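Local structure of putative glucoamylase (Bacteroides fragilis NCTC 9343, 3EU8) at residues Asp19-Thr24 with Val355-Tyr360; Lys101-Lys106 with Gly118-Phe123; Ala341-Val346 with Gly393-Met398. The protein is a putative glucoamylase that probably cleaves glucose from starch-like or related glucans, its true substrate being unknown. All coordinates share one frame; numbering follows the deposited sequence.

Contact 1: Asp19-Thr24 with Val355-Tyr360; sequences DALMDT and VMHHLY. With EDO (1,2-ethanediol), chain O.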
loop_
_atom_site.group_PDB
_atom_site.type_symbol
_atom_site.label_atom_id
_atom_site.label_comp_id
_atom_site.label_asym_id
_atom_site.label_seq_id
_atom_site.Cartn_x
_atom_site.Cartn_y
_atom_site.Cartn_z
ATOM N N ASP A 19 -17.741 -14.477 -4.582
ATOM C CA ASP A 19 -16.639 -14.833 -5.464
ATOM C C ASP A 19 -16.751 -14.047 -6.771
ATOM O O ASP A 19 -15.748 -13.586 -7.271
ATOM C CB ASP A 19 -16.615 -16.346 -5.753
ATOM C CG ASP A 19 -15.916 -17.176 -4.660
ATOM O OD1 ASP A 19 -15.531 -16.632 -3.593
ATOM O OD2 ASP A 19 -15.743 -18.403 -4.883
ATOM N N ALA A 20 -17.960 -13.907 -7.305
ATOM C CA ALA A 20 -18.177 -13.205 -8.602
ATOM C C ALA A 20 -17.993 -11.725 -8.405
ATOM O O ALA A 20 -17.429 -11.071 -9.265
ATOM C CB ALA A 20 -19.548 -13.467 -9.178
ATOM N N LEU A 21 -18.476 -11.211 -7.273
ATOM C CA LEU A 21 -18.218 -9.818 -6.890
ATOM C C LEU A 21 -16.710 -9.550 -6.776
ATOM O O LEU A 21 -16.201 -8.587 -7.353
ATOM C CB LEU A 21 -18.949 -9.431 -5.585
ATOM C CG LEU A 21 -18.647 -7.996 -5.083
ATOM C CD1 LEU A 21 -19.066 -6.961 -6.113
ATOM C CD2 LEU A 21 -19.275 -7.730 -3.727
HETATM N N MSE A 22 -15.983 -10.394 -6.068
HETATM C CA MSE A 22 -14.526 -10.162 -5.887
HETATM C C MSE A 22 -13.788 -10.249 -7.241
HETATM O O MSE A 22 -12.931 -9.401 -7.523
HETATM C CB MSE A 22 -13.951 -11.166 -4.887
HETATM C CG MSE A 22 -14.258 -10.869 -3.479
HETATM SE SE MSE A 22 -13.385 -12.092 -2.235
HETATM C CE MSE A 22 -14.334 -13.721 -2.469
ATOM N N ASP A 23 -14.150 -11.249 -8.069
ATOM C CA ASP A 23 -13.644 -11.421 -9.437
ATOM C C ASP A 23 -13.818 -10.126 -10.222
ATOM O O ASP A 23 -12.874 -9.607 -10.828
ATOM C CB ASP A 23 -14.418 -12.516 -10.197
ATOM C CG ASP A 23 -13.902 -13.937 -9.941
ATOM O OD1 ASP A 23 -12.748 -14.071 -9.501
ATOM O OD2 ASP A 23 -14.644 -14.933 -10.225
ATOM N N THR A 24 -15.035 -9.600 -10.194
ATOM C CA THR A 24 -15.368 -8.397 -10.969
ATOM C C THR A 24 -14.566 -7.176 -10.489
ATOM O O THR A 24 -14.031 -6.411 -11.322
ATOM C CB THR A 24 -16.883 -8.102 -10.903
ATOM O OG1 THR A 24 -17.602 -9.181 -11.505
ATOM C CG2 THR A 24 -17.196 -6.792 -11.534
ATOM N N VAL A 355 -19.563 -4.240 2.899
ATOM C CA VAL A 355 -19.296 -2.914 2.316
ATOM C C VAL A 355 -19.155 -3.045 0.797
ATOM O O VAL A 355 -19.740 -2.279 0.059
ATOM C CB VAL A 355 -18.022 -2.230 2.931
ATOM C CG1 VAL A 355 -17.729 -0.902 2.233
ATOM C CG2 VAL A 355 -18.173 -2.050 4.420
HETATM N N MSE A 356 -18.419 -4.053 0.340
HETATM C CA MSE A 356 -18.149 -4.235 -1.096
HETATM C C MSE A 356 -19.450 -4.419 -1.922
HETATM O O MSE A 356 -19.601 -3.822 -2.984
HETATM C CB MSE A 356 -17.175 -5.407 -1.301
HETATM C CG MSE A 356 -16.576 -5.494 -2.741
HETATM SE SE MSE A 356 -15.495 -7.089 -3.086
HETATM C CE MSE A 356 -14.062 -6.741 -1.725
ATOM N N HIS A 357 -20.367 -5.252 -1.441
ATOM C CA HIS A 357 -21.684 -5.428 -2.063
ATOM C C HIS A 357 -22.481 -4.108 -2.072
ATOM O O HIS A 357 -23.026 -3.712 -3.095
ATOM C CB HIS A 357 -22.485 -6.510 -1.318
ATOM C CG HIS A 357 -22.114 -7.910 -1.685
ATOM N ND1 HIS A 357 -22.597 -8.532 -2.823
ATOM C CD2 HIS A 357 -21.329 -8.819 -1.057
ATOM C CE1 HIS A 357 -22.113 -9.765 -2.879
ATOM N NE2 HIS A 357 -21.332 -9.958 -1.831
ATOM N N HIS A 358 -22.495 -3.415 -0.938
ATOM C CA HIS A 358 -23.243 -2.170 -0.784
ATOM C C HIS A 358 -22.716 -1.042 -1.690
ATOM O O HIS A 358 -23.483 -0.301 -2.321
ATOM C CB HIS A 358 -23.259 -1.766 0.706
ATOM C CG HIS A 358 -23.954 -0.460 0.988
ATOM N ND1 HIS A 358 -25.318 -0.352 1.159
ATOM C CD2 HIS A 358 -23.459 0.787 1.158
ATOM C CE1 HIS A 358 -25.636 0.913 1.374
ATOM N NE2 HIS A 358 -24.523 1.625 1.383
ATOM N N LEU A 359 -21.407 -0.933 -1.800
ATOM C CA LEU A 359 -20.803 0.022 -2.693
ATOM C C LEU A 359 -21.092 -0.325 -4.152
ATOM O O LEU A 359 -21.459 0.558 -4.932
ATOM C CB LEU A 359 -19.296 0.100 -2.437
ATOM C CG LEU A 359 -18.841 0.685 -1.085
ATOM C CD1 LEU A 359 -17.317 0.678 -1.134
ATOM C CD2 LEU A 359 -19.451 2.071 -0.754
ATOM N N TYR A 360 -20.960 -1.597 -4.526
ATOM C CA TYR A 360 -21.299 -2.052 -5.885
ATOM C C TYR A 360 -22.787 -1.697 -6.260
ATOM O O TYR A 360 -23.087 -1.279 -7.391
ATOM C CB TYR A 360 -21.039 -3.566 -5.996
ATOM C CG TYR A 360 -21.284 -4.176 -7.364
ATOM C CD1 TYR A 360 -22.556 -4.587 -7.752
ATOM C CD2 TYR A 360 -20.235 -4.374 -8.255
ATOM C CE1 TYR A 360 -22.788 -5.140 -9.012
ATOM C CE2 TYR A 360 -20.450 -4.945 -9.525
ATOM C CZ TYR A 360 -21.719 -5.321 -9.895
ATOM O OH TYR A 360 -21.917 -5.890 -11.140
HETATM C C1 EDO O . -25.261 -6.930 -5.981
HETATM O O1 EDO O . -25.195 -7.831 -7.082
HETATM C C2 EDO O . -24.321 -7.452 -4.915
HETATM O O2 EDO O . -23.161 -6.639 -4.877
#
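L21 offers each of its two methyl branches to a different ring of segment 355-360, on helix 349-361, a worked example of how one branched residue can serve a helix crossing at 67°. Its CG stands opposite the backbone N (chi1 177°), which carries the fork outward toward the other helix. CD2 sits almost exactly over the centre of the H357 imidazole, 3.4 Å from the centroid and 3° off the ring normal, a CH-pi contact. CD1 turns to Y360, meeting CD2 of that ring obliquely at 3.6 Å. M356, a selenomethionine, runs past L21 in the opposite direction; its CG lies 3.6 Å from L21 CD2. Its SE lies 4.0 Å from CG of selenomethionine M22, whose chain crosses it roughly at a right angle, and the bend at chi3 only turns CE aside.

The H357 ring is held along its rim as well: NE2 bonds D18, while a 1,2-ethanediol, probably from the crystallisation liquor, puts O2 weakly on ND1 at 2.8 Å. T24 bonds its own helix, OG1 to A20 O. The chemistry implies an apolar join that depends on shape, in which hydrogen bonding to D18 probably limits rotation of the imidazole while one face is met by a methyl group.

Contact 2: Lys101-Lys106 with Gly118-Phe123; sequences KADRFK and GHVQPF. With EDO (1,2-ethanediol), chain B; EDO (1,2-ethanediol), chain K.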
loop_
_atom_site.group_PDB
_atom_site.type_symbol
_atom_site.label_atom_id
_atom_site.label_comp_id
_atom_site.label_asym_id
_atom_site.label_seq_id
_atom_site.Cartn_x
_atom_site.Cartn_y
_atom_site.Cartn_z
ATOM N N LYS A 101 16.823 3.173 -15.549
ATOM C CA LYS A 101 17.234 4.448 -16.172
ATOM C C LYS A 101 16.704 5.701 -15.449
ATOM O O LYS A 101 17.323 6.735 -15.545
ATOM C CB LYS A 101 16.832 4.454 -17.680
ATOM C CG LYS A 101 15.349 4.436 -17.964
ATOM C CD LYS A 101 15.013 4.498 -19.472
ATOM C CE LYS A 101 13.498 4.517 -19.686
ATOM N NZ LYS A 101 13.053 4.716 -21.131
ATOM N N ALA A 102 15.595 5.603 -14.700
ATOM C CA ALA A 102 14.983 6.773 -14.016
ATOM C C ALA A 102 15.871 7.252 -12.838
ATOM O O ALA A 102 16.743 6.524 -12.402
ATOM C CB ALA A 102 13.552 6.449 -13.530
ATOM N N ASP A 103 15.651 8.487 -12.388
ATOM C CA ASP A 103 16.394 9.102 -11.288
ATOM C C ASP A 103 16.366 8.237 -10.048
ATOM O O ASP A 103 15.293 7.833 -9.602
ATOM C CB ASP A 103 15.768 10.475 -10.922
ATOM C CG ASP A 103 16.119 11.599 -11.922
ATOM O OD1 ASP A 103 16.722 11.317 -12.973
ATOM O OD2 ASP A 103 15.767 12.776 -11.649
ATOM N N ARG A 104 17.544 7.993 -9.472
ATOM C CA ARG A 104 17.703 7.326 -8.185
ATOM C C ARG A 104 18.637 8.101 -7.288
ATOM O O ARG A 104 19.454 8.884 -7.752
ATOM C CB ARG A 104 18.254 5.903 -8.366
ATOM C CG ARG A 104 17.179 4.861 -8.477
ATOM C CD ARG A 104 17.736 3.457 -8.336
ATOM N NE ARG A 104 18.476 3.112 -9.539
ATOM C CZ ARG A 104 19.184 2.002 -9.699
ATOM N NH1 ARG A 104 19.256 1.087 -8.704
ATOM N NH2 ARG A 104 19.824 1.823 -10.864
ATOM N N PHE A 105 18.504 7.878 -5.985
ATOM C CA PHE A 105 19.242 8.635 -4.987
ATOM C C PHE A 105 19.770 7.695 -3.891
ATOM O O PHE A 105 19.044 7.299 -3.010
ATOM C CB PHE A 105 18.354 9.733 -4.415
ATOM C CG PHE A 105 17.728 10.579 -5.460
ATOM C CD1 PHE A 105 18.360 11.721 -5.899
ATOM C CD2 PHE A 105 16.512 10.219 -6.036
ATOM C CE1 PHE A 105 17.807 12.502 -6.880
ATOM C CE2 PHE A 105 15.931 11.009 -7.007
ATOM C CZ PHE A 105 16.593 12.159 -7.449
ATOM N N LYS A 106 21.064 7.371 -3.975
ATOM C CA LYS A 106 21.712 6.334 -3.164
ATOM C C LYS A 106 20.989 4.995 -3.281
ATOM O O LYS A 106 20.844 4.282 -2.329
ATOM C CB LYS A 106 21.916 6.788 -1.729
ATOM C CG LYS A 106 22.662 8.125 -1.628
ATOM C CD LYS A 106 24.135 7.932 -1.857
ATOM C CE LYS A 106 24.827 9.262 -2.035
ATOM N NZ LYS A 106 26.304 9.157 -1.971
ATOM N N GLY A 118 11.546 10.280 -16.945
ATOM C CA GLY A 118 12.368 9.544 -15.952
ATOM C C GLY A 118 12.995 10.442 -14.907
ATOM O O GLY A 118 13.802 9.996 -14.098
ATOM N N HIS A 119 12.621 11.719 -14.894
ATOM C CA HIS A 119 13.155 12.647 -13.913
ATOM C C HIS A 119 12.223 12.805 -12.735
ATOM O O HIS A 119 11.015 12.733 -12.882
ATOM C CB HIS A 119 13.461 14.012 -14.540
ATOM C CG HIS A 119 14.552 13.952 -15.568
ATOM N ND1 HIS A 119 15.699 13.198 -15.394
ATOM C CD2 HIS A 119 14.647 14.496 -16.802
ATOM C CE1 HIS A 119 16.462 13.308 -16.469
ATOM N NE2 HIS A 119 15.846 14.088 -17.336
ATOM N N VAL A 120 12.824 13.028 -11.572
ATOM C CA VAL A 120 12.112 13.233 -10.327
ATOM C C VAL A 120 11.100 14.361 -10.472
ATOM O O VAL A 120 11.369 15.396 -11.100
ATOM C CB VAL A 120 13.119 13.484 -9.178
ATOM C CG1 VAL A 120 14.027 14.703 -9.524
ATOM C CG2 VAL A 120 12.407 13.613 -7.835
ATOM N N GLN A 121 9.907 14.139 -9.933
ATOM C CA GLN A 121 8.910 15.185 -9.833
ATOM C C GLN A 121 8.824 15.533 -8.341
ATOM O O GLN A 121 8.369 14.721 -7.545
ATOM C CB GLN A 121 7.574 14.727 -10.416
ATOM C CG GLN A 121 6.456 15.780 -10.527
ATOM C CD GLN A 121 6.779 16.956 -11.474
ATOM O OE1 GLN A 121 6.936 16.811 -12.690
ATOM N NE2 GLN A 121 6.889 18.111 -10.896
ATOM N N PRO A 122 9.309 16.723 -7.945
ATOM C CA PRO A 122 9.338 17.000 -6.516
ATOM C C PRO A 122 7.942 17.170 -5.947
ATOM O O PRO A 122 7.050 17.616 -6.665
ATOM C CB PRO A 122 10.081 18.333 -6.421
ATOM C CG PRO A 122 10.694 18.552 -7.730
ATOM C CD PRO A 122 9.839 17.849 -8.723
ATOM N N PHE A 123 7.741 16.786 -4.684
ATOM C CA PHE A 123 6.669 17.423 -3.916
ATOM C C PHE A 123 7.230 18.498 -3.045
ATOM O O PHE A 123 7.858 18.214 -2.025
ATOM C CB PHE A 123 5.904 16.507 -3.010
ATOM C CG PHE A 123 4.699 17.173 -2.384
ATOM C CD1 PHE A 123 3.523 17.330 -3.121
ATOM C CD2 PHE A 123 4.755 17.679 -1.080
ATOM C CE1 PHE A 123 2.412 17.937 -2.571
ATOM C CE2 PHE A 123 3.645 18.305 -0.511
ATOM C CZ PHE A 123 2.469 18.435 -1.259
HETATM C C1 EDO B . 16.406 9.794 -18.058
HETATM O O1 EDO B . 16.202 8.485 -18.627
HETATM C C2 EDO B . 16.274 9.757 -16.530
HETATM O O2 EDO B . 17.518 9.837 -15.794
HETATM C C1 EDO K . 10.183 2.077 -20.153
HETATM O O1 EDO K . 10.487 3.476 -20.335
HETATM C C2 EDO K . 11.391 1.158 -20.397
HETATM O O2 EDO K . 11.832 1.238 -21.771
#
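D103 and the loop G118-V120 are joined by three hydrogen bonds, two accepted by the D103 carboxylate and one donated by its own backbone N-H. D103 N reaches G118 O at 2.9 Å, nearly in line with the carbonyl bond. H119 ND1 donates to D103 OD1 over 3.2 Å with an N-H...O angle of 170°; OD1 lies in the imidazole plane, while the donor meets OD1 on its syn side, 32° out of the carboxylate plane. V120 N gives a 3.0 Å bond to OD2, coming from well above that plane. Each carboxylate oxygen therefore holds a different neighbour, and the two grips together restrict its rotation. The chi1 of D103 (-76°), with CG beside its own N, brings the carboxylate toward the loop that its N-H also meets.

Packing follows outward. A102 lays its CA against G118 O, 3.4 Å away, in a CH...O contact. G118 adopts positive phi, favoured by glycine. V120 CG1 comes within 3.4 Å of D103 OD2, and V120 CB meets the edge of the F105 ring at CZ, 4.1 Å away. P110 touches both F105 and V120, and W113 NE1 bonds D103 O. In this arrangement an aspartate accepts a backbone N-H and a histidine N-H, the latter a His-carboxylate hydrogen bond, and so ties together two loop segments flanking strand 112-114 within the long connection from helix 85-101 to helix 132-149.

Contact 3: Ala341-Val346 with Gly393-Met398; sequences ALSSIV and GPIAVM. With EDO (1,2-ethanediol), chain N; EDO (1,2-ethanediol), chain C.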
loop_
_atom_site.group_PDB
_atom_site.type_symbol
_atom_site.label_atom_id
_atom_site.label_comp_id
_atom_site.label_asym_id
_atom_site.label_seq_id
_atom_site.Cartn_x
_atom_site.Cartn_y
_atom_site.Cartn_z
ATOM N N ALA A 341 -12.197 -0.153 3.916
ATOM C CA ALA A 341 -12.876 -1.402 4.268
ATOM C C ALA A 341 -12.437 -2.581 3.398
ATOM O O ALA A 341 -12.216 -3.667 3.898
ATOM C CB ALA A 341 -14.410 -1.226 4.170
ATOM N N LEU A 342 -12.329 -2.342 2.088
ATOM C CA LEU A 342 -12.069 -3.391 1.116
ATOM C C LEU A 342 -10.664 -3.972 1.251
ATOM O O LEU A 342 -10.462 -5.179 1.145
ATOM C CB LEU A 342 -12.305 -2.888 -0.323
ATOM C CG LEU A 342 -13.717 -2.991 -0.911
ATOM C CD1 LEU A 342 -14.741 -2.638 0.125
ATOM C CD2 LEU A 342 -13.876 -2.148 -2.160
ATOM N N SER A 343 -9.682 -3.123 1.481
ATOM C CA SER A 343 -8.312 -3.609 1.647
ATOM C C SER A 343 -8.128 -4.317 3.011
ATOM O O SER A 343 -7.097 -4.930 3.282
ATOM C CB SER A 343 -7.323 -2.458 1.460
ATOM O OG SER A 343 -7.515 -1.820 0.189
ATOM N N SER A 344 -9.131 -4.213 3.871
ATOM C CA SER A 344 -9.104 -4.910 5.158
ATOM C C SER A 344 -9.884 -6.243 5.118
ATOM O O SER A 344 -10.099 -6.878 6.157
ATOM C CB SER A 344 -9.589 -3.982 6.271
ATOM O OG SER A 344 -8.491 -3.282 6.776
ATOM N N ILE A 345 -10.218 -6.694 3.908
ATOM C CA ILE A 345 -10.949 -7.959 3.704
ATOM C C ILE A 345 -10.213 -9.119 4.374
ATOM O O ILE A 345 -10.866 -10.035 4.828
ATOM C CB ILE A 345 -11.176 -8.264 2.191
ATOM C CG1 ILE A 345 -12.060 -9.524 1.995
ATOM C CG2 ILE A 345 -9.792 -8.388 1.443
ATOM C CD1 ILE A 345 -12.583 -9.706 0.572
ATOM N N VAL A 346 -8.866 -9.075 4.427
ATOM C CA VAL A 346 -8.053 -10.102 5.066
ATOM C C VAL A 346 -8.304 -10.199 6.602
ATOM O O VAL A 346 -8.211 -11.251 7.191
ATOM C CB VAL A 346 -6.519 -9.877 4.790
ATOM C CG1 VAL A 346 -6.179 -10.063 3.326
ATOM C CG2 VAL A 346 -6.035 -8.477 5.271
ATOM N N GLY A 393 -4.324 -0.028 -5.556
ATOM C CA GLY A 393 -3.460 -1.200 -5.476
ATOM C C GLY A 393 -3.804 -2.174 -4.357
ATOM O O GLY A 393 -3.882 -3.374 -4.572
ATOM N N PRO A 394 -3.948 -1.671 -3.145
ATOM C CA PRO A 394 -4.307 -2.480 -2.006
ATOM C C PRO A 394 -5.648 -3.227 -2.092
ATOM O O PRO A 394 -5.774 -4.308 -1.537
ATOM C CB PRO A 394 -4.326 -1.457 -0.886
ATOM C CG PRO A 394 -3.324 -0.442 -1.297
ATOM C CD PRO A 394 -3.658 -0.281 -2.741
ATOM N N ILE A 395 -6.608 -2.707 -2.845
ATOM C CA ILE A 395 -7.841 -3.422 -3.055
ATOM C C ILE A 395 -7.556 -4.710 -3.830
ATOM O O ILE A 395 -8.002 -5.794 -3.435
ATOM C CB ILE A 395 -8.903 -2.544 -3.796
ATOM C CG1 ILE A 395 -9.317 -1.337 -2.945
ATOM C CG2 ILE A 395 -10.120 -3.384 -4.184
ATOM C CD1 ILE A 395 -10.236 -0.327 -3.655
ATOM N N ALA A 396 -6.828 -4.607 -4.932
ATOM C CA ALA A 396 -6.568 -5.783 -5.785
ATOM C C ALA A 396 -5.680 -6.807 -5.040
ATOM O O ALA A 396 -5.927 -8.006 -5.092
ATOM C CB ALA A 396 -5.924 -5.373 -7.149
ATOM N N VAL A 397 -4.677 -6.306 -4.324
ATOM C CA VAL A 397 -3.694 -7.169 -3.700
ATOM C C VAL A 397 -4.268 -7.875 -2.471
ATOM O O VAL A 397 -3.984 -9.039 -2.250
ATOM C CB VAL A 397 -2.423 -6.382 -3.293
ATOM C CG1 VAL A 397 -1.560 -7.222 -2.347
ATOM C CG2 VAL A 397 -1.698 -5.907 -4.534
HETATM N N MSE A 398 -5.063 -7.168 -1.682
HETATM C CA MSE A 398 -5.623 -7.730 -0.484
HETATM C C MSE A 398 -6.763 -8.713 -0.754
HETATM O O MSE A 398 -6.935 -9.682 0.016
HETATM C CB MSE A 398 -6.055 -6.637 0.486
HETATM C CG MSE A 398 -4.894 -6.011 1.268
HETATM SE SE MSE A 398 -3.635 -7.266 2.172
HETATM C CE MSE A 398 -3.460 -6.236 3.789
HETATM C C1 EDO N . -6.873 -14.417 4.909
HETATM O O1 EDO N . -7.843 -13.662 5.628
HETATM C C2 EDO N . -6.382 -15.520 5.820
HETATM O O2 EDO N . -6.365 -15.018 7.156
HETATM C C1 EDO C . -9.882 -14.267 9.234
HETATM O O1 EDO C . -9.826 -13.695 7.916
HETATM C C2 EDO C . -11.076 -13.717 10.007
HETATM O O2 EDO C . -10.722 -13.583 11.382
#
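S343 and selenomethionine M398 carry this interface, one through a hydroxyl over a peptide, the other through a bent chain against a turn. The S343 OG lies beside its own backbone N (chi1 -56°) and is carried over the peptide link between P394 and I395, 3.3 Å from P394 C. That nearness is packing: the angle to I395 N is poor, and the hydroxyl bonds T339 O, four residues back. The ring of P394 presses CB to 3.4 Å from the same S343 OG. I395 sends CG1 toward this hydroxyl too. The same I395 CG1 lies 4.3 Å from L342 CB.

The chain of 341-346 then passes through a type I beta turn from L342 to I345, closed by I345 N on L342 O. The 6_Hairpin-type family suggests an (alpha/alpha)6 barrel; here the turn leads from helix 338-342 into helix 349-361 and packs its flank on helix 389-404, which is kinked where P394 has no N-H to give.

With CG beside the backbone N (chi1 -78°), M398 brings CG to 3.2 Å from S343 O; bends at chi2 and chi3 then carry SE and CE to V346. V346 crosses it at about a right angle, CG2 resting 3.7 Å from M398 CE. The other methyl of V346, CG1, lies 3.4 Å from M398 O, and I345 CG2 comes equally close to that oxygen, so two aliphatic branches crowd one carbonyl. L266 touches M398 as well, and Y402 of helix 389-404 meets both I345 and V346. V346 O points the opposite way from the interface and accepts bonds from two molecules of 1,2-ethanediol, probably from the crystallisation liquor.

In the fold
Contacts 1 and 3 are neighbours, their centres about 12 Å apart, and they share a wall: M356 and M22 of contact 1 pack on L342 and I345 of contact 3, and helices 338-342 and 349-361 follow one another in the chain. Contact 3 lies deeper, its touching residues all buried, while contact 1 is only partly buried, and it brings aromatic rings into its apolar packing. Contact 2 stands on the opposite side of the chain's centre, some 37 Å from contact 1 between centres, and joins loops rather than helices. There, partly exposed, hydrogen bonds to a carboxylate replace the methyl and selenium packing of the other two.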